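Putative Killer protein (Pseudomonas putida, PDB 6F8S) is probably the RelE-like, HigB-family toxin of a type II toxin-antitoxin system, which as in its relatives would act as a ribonuclease on messenger RNA. Local coordinates at residues B[31-34]-B[35-38]; B[43-47]-B[48-52]. All coordinates share one frame; numbering follows the deposited sequence.

Contact 1 of 2, residues B[31-34]-B[35-38]; sequences IKSV and AERK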
loop_
_atom_site.group_PDB
_atom_site.type_symbol
_atom_site.label_atom_id
_atom_site.label_comp_id
_atom_site.label_asym_id
_atom_site.label_seq_id
_atom_site.Cartn_x
_atom_site.Cartn_y
_atom_site.Cartn_z
ATOM N N ILE B 31 -6.685 -24.537 -8.911
ATOM C CA ILE B 31 -5.271 -24.162 -9.031
ATOM C C ILE B 31 -5.062 -22.718 -9.477
ATOM O O ILE B 31 -4.183 -22.023 -8.947
ATOM C CB ILE B 31 -4.505 -25.084 -10.001
ATOM C CG1 ILE B 31 -3.065 -24.590 -10.181
ATOM C CG2 ILE B 31 -5.221 -25.194 -11.346
ATOM C CD1 ILE B 31 -2.100 -25.664 -10.645
ATOM N N LYS B 32 -5.879 -22.255 -10.417
ATOM C CA LYS B 32 -5.767 -20.884 -10.893
ATOM C C LYS B 32 -6.014 -19.897 -9.735
ATOM O O LYS B 32 -5.255 -18.955 -9.547
ATOM C CB LYS B 32 -6.748 -20.625 -12.041
ATOM C CG LYS B 32 -6.620 -19.248 -12.640
ATOM C CD LYS B 32 -7.692 -18.964 -13.696
ATOM C CE LYS B 32 -7.972 -17.458 -13.780
ATOM N NZ LYS B 32 -9.421 -17.104 -13.725
ATOM N N SER B 33 -7.062 -20.146 -8.955
ATOM C CA SER B 33 -7.410 -19.302 -7.828
ATOM C C SER B 33 -6.300 -19.234 -6.794
ATOM O O SER B 33 -6.008 -18.164 -6.264
ATOM C CB SER B 33 -8.695 -19.799 -7.169
ATOM O OG SER B 33 -9.817 -19.172 -7.765
ATOM N N VAL B 34 -5.684 -20.380 -6.514
ATOM C CA VAL B 34 -4.567 -20.455 -5.580
ATOM C C VAL B 34 -3.377 -19.659 -6.128
ATOM O O VAL B 34 -2.736 -18.894 -5.401
ATOM C CB VAL B 34 -4.164 -21.929 -5.315
ATOM C CG1 VAL B 34 -2.845 -22.017 -4.524
ATOM C CG2 VAL B 34 -5.284 -22.654 -4.585
ATOM N N ALA B 35 -3.105 -19.821 -7.417
ATOM C CA ALA B 35 -2.034 -19.083 -8.081
ATOM C C ALA B 35 -2.246 -17.590 -7.968
ATOM O O ALA B 35 -1.310 -16.828 -7.769
ATOM C CB ALA B 35 -1.947 -19.483 -9.556
ATOM N N GLU B 36 -3.491 -17.177 -8.133
ATOM C CA GLU B 36 -3.833 -15.773 -8.092
ATOM C C GLU B 36 -3.562 -15.194 -6.738
ATOM O O GLU B 36 -3.172 -14.053 -6.609
ATOM C CB GLU B 36 -5.293 -15.588 -8.440
ATOM C CG GLU B 36 -5.537 -15.862 -9.905
ATOM C CD GLU B 36 -6.990 -15.784 -10.277
ATOM O OE1 GLU B 36 -7.823 -16.309 -9.490
ATOM O OE2 GLU B 36 -7.286 -15.203 -11.339
ATOM N N ARG B 37 -3.802 -16.021 -5.736
ATOM C CA ARG B 37 -3.632 -15.651 -4.368
ATOM C C ARG B 37 -2.148 -15.565 -4.004
ATOM O O ARG B 37 -1.720 -14.650 -3.274
ATOM C CB ARG B 37 -4.355 -16.654 -3.487
ATOM C CG ARG B 37 -4.361 -16.282 -2.031
ATOM C CD ARG B 37 -5.433 -17.051 -1.262
ATOM N NE ARG B 37 -5.168 -18.485 -1.277
ATOM C CZ ARG B 37 -6.018 -19.401 -1.731
ATOM N NH1 ARG B 37 -7.198 -19.026 -2.198
ATOM N NH2 ARG B 37 -5.693 -20.689 -1.707
ATOM N N LYS B 38 -1.365 -16.522 -4.505
ATOM C CA LYS B 38 0.081 -16.531 -4.274
ATOM C C LYS B 38 0.717 -15.308 -4.923
ATOM O O LYS B 38 1.547 -14.617 -4.290
ATOM C CB LYS B 38 0.715 -17.822 -4.814
ATOM C CG LYS B 38 0.125 -19.087 -4.228
ATOM C CD LYS B 38 0.637 -19.344 -2.838
ATOM C CE LYS B 38 -0.227 -20.361 -2.114
ATOM N NZ LYS B 38 0.459 -20.902 -0.900
#
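Four backbone bonds of the i to i+4 kind tie residues 31-34 to 35-38 and make the pair one piece of alpha helix. Ala-35 N gives the straightest of them to Ile-31 O, at 2.9 Å and 162°, and Lys-38 N reaches Val-34 O over the same 2.9 Å. Val-34 O also takes a weak second bond from Arg-37 N, whose main acceptor is Ser-33 O. One turn apart on the same side of the helix, Lys-32 and Glu-36 form a long salt bridge, with Lys-32 NZ 3.7 Å from Glu-36 OE2. With CG anti to the backbone N (chi1 -176°), the lysine chain runs out extended and bends at its last torsion, which leaves Lys-32 CE nearer the acid than its charge, at 3.4 Å from Glu-36 OE2. The firmer partner of this carboxylate is a basic side chain of another protein chain, which meets OE1. Packing follows the same three- and four-residue spacing. Val-34 CG2 lies 3.5 Å from Arg-37 NH2, while Val-34 CA sits over one face of the guanidinium, toward its rim. The Val-34 and Lys-38 side chains lie side by side, pointing the same way, with Val-34 CG1 3.9 Å from Lys-38 CE. Beyond them, Arg-37 is salt-bridged through NE and NH1 to the partner protein, and Lys-38 NZ binds Arg-73 O, Asn-57 OD1 and an acidic side chain of that protein. The methyls of Val-34 thus lie against the far ends of two long cations whose charges are paired with acidic groups of the partner, which suits a helix face that serves as a binding surface.

Contact 2 of 2, residues B[43-47]-B[48-52]; sequences DAATE and LRDLR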
loop_
_atom_site.group_PDB
_atom_site.type_symbol
_atom_site.label_atom_id
_atom_site.label_comp_id
_atom_site.label_asym_id
_atom_site.label_seq_id
_atom_site.Cartn_x
_atom_site.Cartn_y
_atom_site.Cartn_z
ATOM N N ASP B 43 3.149 -9.874 -4.423
ATOM C CA ASP B 43 3.103 -8.446 -4.673
ATOM C C ASP B 43 2.920 -7.640 -3.379
ATOM O O ASP B 43 3.437 -6.535 -3.266
ATOM C CB ASP B 43 1.995 -8.114 -5.669
ATOM C CG ASP B 43 2.415 -8.380 -7.112
ATOM N N ALA B 44 2.216 -8.196 -2.396
ATOM C CA ALA B 44 1.933 -7.450 -1.182
ATOM C C ALA B 44 3.085 -7.519 -0.164
ATOM O O ALA B 44 3.141 -6.712 0.744
ATOM C CB ALA B 44 0.665 -7.959 -0.551
ATOM N N ALA B 45 3.987 -8.484 -0.315
ATOM C CA ALA B 45 5.021 -8.734 0.683
ATOM C C ALA B 45 5.991 -7.568 0.826
ATOM O O ALA B 45 6.445 -6.973 -0.155
ATOM C CB ALA B 45 5.785 -10.002 0.350
ATOM N N THR B 46 6.303 -7.260 2.074
ATOM C CA THR B 46 7.197 -6.169 2.411
ATOM C C THR B 46 8.497 -6.720 2.986
ATOM O O THR B 46 9.557 -6.130 2.832
ATOM C CB THR B 46 6.502 -5.230 3.386
ATOM O OG1 THR B 46 5.809 -4.240 2.626
ATOM C CG2 THR B 46 7.450 -4.579 4.293
ATOM N N GLU B 47 8.395 -7.882 3.625
ATOM C CA GLU B 47 9.543 -8.574 4.202
ATOM C C GLU B 47 9.403 -10.066 3.918
ATOM O O GLU B 47 8.293 -10.563 3.743
ATOM C CB GLU B 47 9.651 -8.317 5.722
ATOM C CG GLU B 47 10.083 -6.912 6.081
ATOM C CD GLU B 47 10.140 -6.658 7.578
ATOM O OE1 GLU B 47 10.100 -7.634 8.372
ATOM O OE2 GLU B 47 10.230 -5.468 7.967
ATOM N N LEU B 48 10.525 -10.770 3.897
ATOM C CA LEU B 48 10.544 -12.197 3.658
ATOM C C LEU B 48 9.631 -12.979 4.610
ATOM O O LEU B 48 9.066 -14.013 4.220
ATOM C CB LEU B 48 11.979 -12.722 3.737
ATOM C CG LEU B 48 12.129 -14.210 3.441
ATOM C CD1 LEU B 48 11.442 -14.557 2.121
ATOM C CD2 LEU B 48 13.596 -14.601 3.381
ATOM N N ARG B 49 9.439 -12.481 5.829
ATOM C CA ARG B 49 8.538 -13.156 6.777
ATOM C C ARG B 49 7.106 -13.240 6.242
ATOM O O ARG B 49 6.373 -14.182 6.561
ATOM C CB ARG B 49 8.538 -12.453 8.133
ATOM C CG ARG B 49 8.035 -11.031 8.124
ATOM C CD ARG B 49 8.207 -10.396 9.521
ATOM N NE ARG B 49 9.569 -9.921 9.723
ATOM C CZ ARG B 49 10.460 -10.500 10.519
ATOM N NH1 ARG B 49 10.129 -11.572 11.215
ATOM N NH2 ARG B 49 11.680 -9.992 10.631
ATOM N N ASP B 50 6.726 -12.272 5.407
ATOM C CA ASP B 50 5.410 -12.255 4.816
ATOM C C ASP B 50 5.197 -13.490 3.947
ATOM O O ASP B 50 4.063 -13.952 3.786
ATOM C CB ASP B 50 5.205 -10.978 4.001
ATOM C CG ASP B 50 5.171 -9.721 4.886
ATOM O OD1 ASP B 50 4.767 -9.840 6.069
ATOM O OD2 ASP B 50 5.528 -8.618 4.396
ATOM N N LEU B 51 6.277 -14.043 3.395
ATOM C CA LEU B 51 6.142 -15.238 2.561
ATOM C C LEU B 51 6.484 -16.496 3.336
ATOM O O LEU B 51 5.941 -17.547 3.062
ATOM C CB LEU B 51 7.010 -15.123 1.319
ATOM C CG LEU B 51 6.534 -13.955 0.455
ATOM C CD1 LEU B 51 7.545 -13.685 -0.633
ATOM C CD2 LEU B 51 5.137 -14.226 -0.139
ATOM N N ARG B 52 7.359 -16.368 4.330
ATOM C CA ARG B 52 7.738 -17.496 5.188
ATOM C C ARG B 52 6.681 -17.852 6.229
ATOM O O ARG B 52 6.500 -19.015 6.571
ATOM C CB ARG B 52 9.059 -17.192 5.902
ATOM C CG ARG B 52 9.650 -18.369 6.664
ATOM C CD ARG B 52 11.141 -18.210 6.759
ATOM N NE ARG B 52 11.443 -16.848 7.188
ATOM C CZ ARG B 52 12.578 -16.208 6.926
ATOM N NH1 ARG B 52 13.542 -16.820 6.236
ATOM N NH2 ARG B 52 12.744 -14.959 7.360
#
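Asp-50 turns its carboxylate back on the loop that precedes it: with CG beside its own backbone N, OD2 comes within bonding distance of the amides of Thr-46 and Glu-47. Arg-49 takes the less usual first torsion, CG between the backbone N and the carbonyl carbon (chi1 63°), and its chain then runs alongside that of Glu-47 in the same direction. Two N-H groups grip Asp-50 OD2. Thr-46 N lies 2.8 Å from Asp-50 OD2, on the lone pair pointing away from OD1; Glu-47 N, 3.1 Å from Asp-50 OD2, comes from above the carboxylate plane. In return Asp-50 N donates to Glu-47 O over 2.9 Å, closing the turn from the backbone side. The salt bridge beside it is short and nearly straight: Arg-49 NE meets Glu-47 OE1 at 2.7 Å and 172°, in the plane of the guanidinium, although the carboxylate plane is turned 69° from it. Arg-49 NH1 pairs in addition with an acidic side chain of another protein chain, and Asp-50 OD1 accepts from the backbone of such a chain. On the inner side Ala-45 CB packs 3.8 Å from Asp-50 CB and 4.0 Å from Leu-51 CG, and both Ala-45 and Leu-51 rest on Trp-84 of strand 79-85. With OD2 gripped by two amides of its own chain and OD1 bound to the partner's backbone, the buried Asp-50 is well supplied with donors, which would favour its charged form; this is consistent with a loop fixed in shape where the second protein binds.

How the contacts relate
Helix 31-44 joins the two contacts. Contact 1 lies in its first two turns, and contact 2 opens on its last residues, then follows the chain through the loop into the short helix 49-52. They come in series, one closing before the other begins, with centres 16 Å apart and nearest atoms about 5 Å apart, so they do not touch. Contact 1 illustrates regular helical spacing, contact 2 a change of direction that brings the chain onto strand 79-85 of the three-stranded antiparallel sheet. Both belong to the HigB-like toxin fold and are also met by a chain of another protein, consistent with a binding surface that runs along the helix and past its end.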